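Local atomic coordinates of putative NADH-depentdent flavin oxidoreductase (Cupriavidus metallidurans, PDB entry 5OCS), a protein that probably acts as an FMN-dependent ene-reductase of the Old Yellow Enzyme family, using a nicotinamide cofactor as reductant. Residues D[302-307]-D[324-329]. Sequence-based numbering, arbitrary orientation.
Sequences LITEAE and ARAMLY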
ATOM      1  N   LEU D 302     -16.424  10.028 -10.436  1.00 11.65           N
ATOM      2  CA  LEU D 302     -16.428  10.493  -9.039  1.00 12.70           C
ATOM      3  C   LEU D 302     -17.367   9.603  -8.264  1.00 12.48           C
ATOM      4  O   LEU D 302     -18.426  10.026  -7.839  1.00 13.35           O
ATOM      5  CB  LEU D 302     -16.836  11.979  -8.956  1.00 12.87           C
ATOM      6  CG  LEU D 302     -15.942  12.931  -9.740  1.00 13.87           C
ATOM      7  CD1 LEU D 302     -16.516  14.344  -9.568  1.00 14.34           C
ATOM      8  CD2 LEU D 302     -14.474  12.900  -9.347  1.00 13.91           C
ATOM      9  N   ILE D 303     -16.962   8.339  -8.116  1.00 12.19           N
ATOM     10  CA  ILE D 303     -17.765   7.281  -7.566  1.00 12.80           C
ATOM     11  C   ILE D 303     -17.004   6.525  -6.508  1.00 12.44           C
ATOM     12  O   ILE D 303     -15.778   6.616  -6.437  1.00 13.70           O
ATOM     13  CB  ILE D 303     -18.254   6.323  -8.682  1.00 14.04           C
ATOM     14  CG1 ILE D 303     -17.070   5.645  -9.396  1.00 14.42           C
ATOM     15  CG2 ILE D 303     -19.090   7.091  -9.695  1.00 14.07           C
ATOM     16  CD1 ILE D 303     -16.571   4.387  -8.712  1.00 15.53           C
ATOM     17  N   THR D 304     -17.731   5.786  -5.673  1.00 12.60           N
ATOM     18  CA  THR D 304     -17.099   4.949  -4.642  1.00 13.56           C
ATOM     19  C   THR D 304     -17.530   3.487  -4.719  1.00 13.61           C
ATOM     20  O   THR D 304     -16.855   2.638  -4.166  1.00 13.47           O
ATOM     21  CB  THR D 304     -17.400   5.463  -3.210  1.00 15.30           C
ATOM     22  OG1 THR D 304     -18.814   5.323  -2.958  1.00 16.15           O
ATOM     23  CG2 THR D 304     -16.964   6.950  -3.058  1.00 15.69           C
ATOM     24  N   GLU D 305     -18.649   3.185  -5.373  1.00 14.13           N
ATOM     25  CA  GLU D 305     -19.208   1.809  -5.345  1.00 14.75           C
ATOM     26  C   GLU D 305     -19.000   1.057  -6.642  1.00 13.91           C
ATOM     27  O   GLU D 305     -19.125   1.610  -7.728  1.00 14.27           O
ATOM     28  CB  GLU D 305     -20.708   1.852  -5.031  1.00 16.47           C
ATOM     29  CG  GLU D 305     -21.081   2.623  -3.774  1.00 17.75           C
ATOM     30  CD  GLU D 305     -20.280   2.204  -2.548  1.00 20.37           C
ATOM     31  OE1 GLU D 305     -20.321   1.002  -2.137  1.00 24.16           O
ATOM     32  OE2 GLU D 305     -19.566   3.073  -1.995  1.00 21.26           O
ATOM     33  N   ALA D 306     -18.744  -0.255  -6.528  1.00 13.20           N
ATOM     34  CA  ALA D 306     -18.574  -1.114  -7.676  1.00 13.32           C
ATOM     35  C   ALA D 306     -19.743  -1.011  -8.644  1.00 14.12           C
ATOM     36  O   ALA D 306     -19.529  -0.946  -9.855  1.00 13.48           O
ATOM     37  CB  ALA D 306     -18.405  -2.561  -7.258  1.00 13.58           C
ATOM     38  N   GLU D 307     -20.949  -0.977  -8.071  1.00 16.12           N
ATOM     39  CA  GLU D 307     -22.176  -0.955  -8.850  1.00 18.95           C
ATOM     40  C   GLU D 307     -22.269   0.319  -9.679  1.00 17.37           C
ATOM     41  O   GLU D 307     -22.778   0.280 -10.795  1.00 18.25           O
ATOM     42  CB  GLU D 307     -23.402  -1.125  -7.940  1.00 21.45           C
ATOM     43  CG  GLU D 307     -23.404  -2.434  -7.142  1.00 24.06           C
ATOM     44  CD  GLU D 307     -22.520  -2.464  -5.874  1.00 29.29           C
ATOM     45  OE1 GLU D 307     -21.840  -1.457  -5.484  1.00 26.62           O
ATOM     46  OE2 GLU D 307     -22.483  -3.558  -5.245  1.00 37.48           O
ATOM     47  N   ALA D 324     -10.203   8.077  -8.558  1.00 10.09           N
ATOM     48  CA  ALA D 324      -9.192   8.836  -7.834  1.00  9.83           C
ATOM     49  C   ALA D 324      -9.367   8.613  -6.314  1.00 10.46           C
ATOM     50  O   ALA D 324      -8.706   7.733  -5.770  1.00 10.30           O
ATOM     51  CB  ALA D 324      -9.222  10.285  -8.271  1.00  9.71           C
ATOM     52  N   ARG D 325     -10.182   9.436  -5.638  1.00 11.08           N
ATOM     53  CA  ARG D 325     -10.253   9.446  -4.209  1.00 12.77           C
ATOM     54  C   ARG D 325     -10.584   8.093  -3.607  1.00 11.87           C
ATOM     55  O   ARG D 325      -9.993   7.754  -2.601  1.00 12.10           O
ATOM     56  CB  ARG D 325     -11.234  10.517  -3.712  1.00 14.98           C
ATOM     57  CG  ARG D 325     -10.635  11.895  -3.880  1.00 18.43           C
ATOM     58  CD  ARG D 325     -11.467  12.948  -3.174  1.00 22.99           C
ATOM     59  NE  ARG D 325     -10.849  14.267  -3.298  1.00 27.15           N
ATOM     60  CZ  ARG D 325     -11.287  15.370  -2.697  1.00 30.13           C
ATOM     61  NH1 ARG D 325     -12.370  15.342  -1.924  1.00 29.94           N
ATOM     62  NH2 ARG D 325     -10.624  16.514  -2.868  1.00 32.25           N
ATOM     63  N   ALA D 326     -11.488   7.329  -4.215  1.00 12.37           N
ATOM     64  CA  ALA D 326     -11.827   6.024  -3.638  1.00 11.52           C
ATOM     65  C   ALA D 326     -10.632   5.076  -3.626  1.00 11.36           C
ATOM     66  O   ALA D 326     -10.612   4.180  -2.793  1.00 11.27           O
ATOM     67  CB  ALA D 326     -13.018   5.359  -4.325  1.00 11.95           C
ATOM     68  N   MET D 327      -9.709   5.241  -4.576  1.00 10.30           N
ATOM     69  CA  MET D 327      -8.477   4.448  -4.599  1.00 11.04           C
ATOM     70  C   MET D 327      -7.568   4.829  -3.447  1.00 10.53           C
ATOM     71  O   MET D 327      -6.839   3.954  -2.970  1.00 10.08           O
ATOM     72  CB  MET D 327      -7.701   4.620  -5.910  1.00 11.74           C
ATOM     73  CG  MET D 327      -8.276   3.954  -7.136  1.00 13.06           C
ATOM     74  SD  MET D 327      -8.336   2.140  -7.040  1.00 14.57           S
ATOM     75  CE  MET D 327      -6.818   1.662  -6.240  1.00 16.28           C
ATOM     76  N   LEU D 328      -7.567   6.103  -3.002  1.00 10.36           N
ATOM     77  CA  LEU D 328      -6.714   6.529  -1.885  1.00  9.86           C
ATOM     78  C   LEU D 328      -7.287   6.004  -0.570  1.00  9.61           C
ATOM     79  O   LEU D 328      -6.557   5.524   0.303  1.00  9.68           O
ATOM     80  CB  LEU D 328      -6.575   8.033  -1.820  1.00 10.92           C
ATOM     81  CG  LEU D 328      -6.012   8.733  -3.054  1.00 11.31           C
ATOM     82  CD1 LEU D 328      -6.076  10.233  -2.882  1.00 12.54           C
ATOM     83  CD2 LEU D 328      -4.623   8.208  -3.446  1.00 11.88           C
ATOM     84  N   TYR D 329      -8.603   6.050  -0.458  1.00  9.21           N
ATOM     85  CA  TYR D 329      -9.316   5.644   0.761  1.00  9.14           C
ATOM     86  C   TYR D 329      -9.483   4.140   0.810  1.00  9.25           C
ATOM     87  O   TYR D 329      -9.791   3.571   1.887  1.00  9.71           O
ATOM     88  CB  TYR D 329     -10.693   6.327   0.762  1.00 10.05           C
ATOM     89  CG  TYR D 329     -11.415   6.322   2.079  1.00 10.31           C
ATOM     90  CD1 TYR D 329     -10.895   6.996   3.179  1.00 11.31           C
ATOM     91  CD2 TYR D 329     -12.665   5.673   2.245  1.00 11.06           C
ATOM     92  CE1 TYR D 329     -11.537   6.990   4.396  1.00 11.44           C
ATOM     93  CE2 TYR D 329     -13.329   5.695   3.465  1.00 11.31           C
ATOM     94  CZ  TYR D 329     -12.752   6.383   4.537  1.00 12.12           C
ATOM     95  OH  TYR D 329     -13.313   6.435   5.794  1.00 13.05           O
TER
HETATM   96  O   HOH W   1     -13.621   8.343  -6.082  1.00 15.33           O
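A326 makes the direct approach between 302-307 and 324-329: its CB points at the opposite backbone, 3.7 Å from I303 O and 4.1 Å from T304 CA. The methyl of T304 draws alongside, CG2 standing 4.4 Å from A326 CB, a loose van der Waals pairing. Only 87 Å² is buried, so this is a small contact of the A326 methyl against the I303 carbonyl and the T304 backbone and methyl. Its polar link is a water, which donates to I303 O at 2.8 Å and accepts from A326 N at 3.0 Å. A carbonyl of the loop and the amide of A326 in the weakly bonded helical turn are thus joined through a single molecule.

I303 contributes its carbonyl to this contact, while its CB is directed away from A326 and its side chain packs on W333, Q308 and P271. In T304, chi1 of 66° turns OG1 away from A326 toward E305, and the hydroxyl donates to E305 OE2 over 2.6 Å, meeting the carboxylate's anti lone pair. The other carboxylate oxygen, E305 OE1, forms a salt bridge with K340, so both oxygens are engaged and the carboxylate's rotation is probably restricted.

L302, A324 and R325 belong to the FMN site, although this chain holds no flavin there. In the eight-stranded parallel TIM barrel, 302-307 leads from strand 297-300 into helix 306-314, with E305 at its N-cap position, and 324-329 forms a short, weakly bonded helical turn after strand 320-323. The contact therefore joins the C-terminal loops of the last two barrel strands, beside helix 333-341.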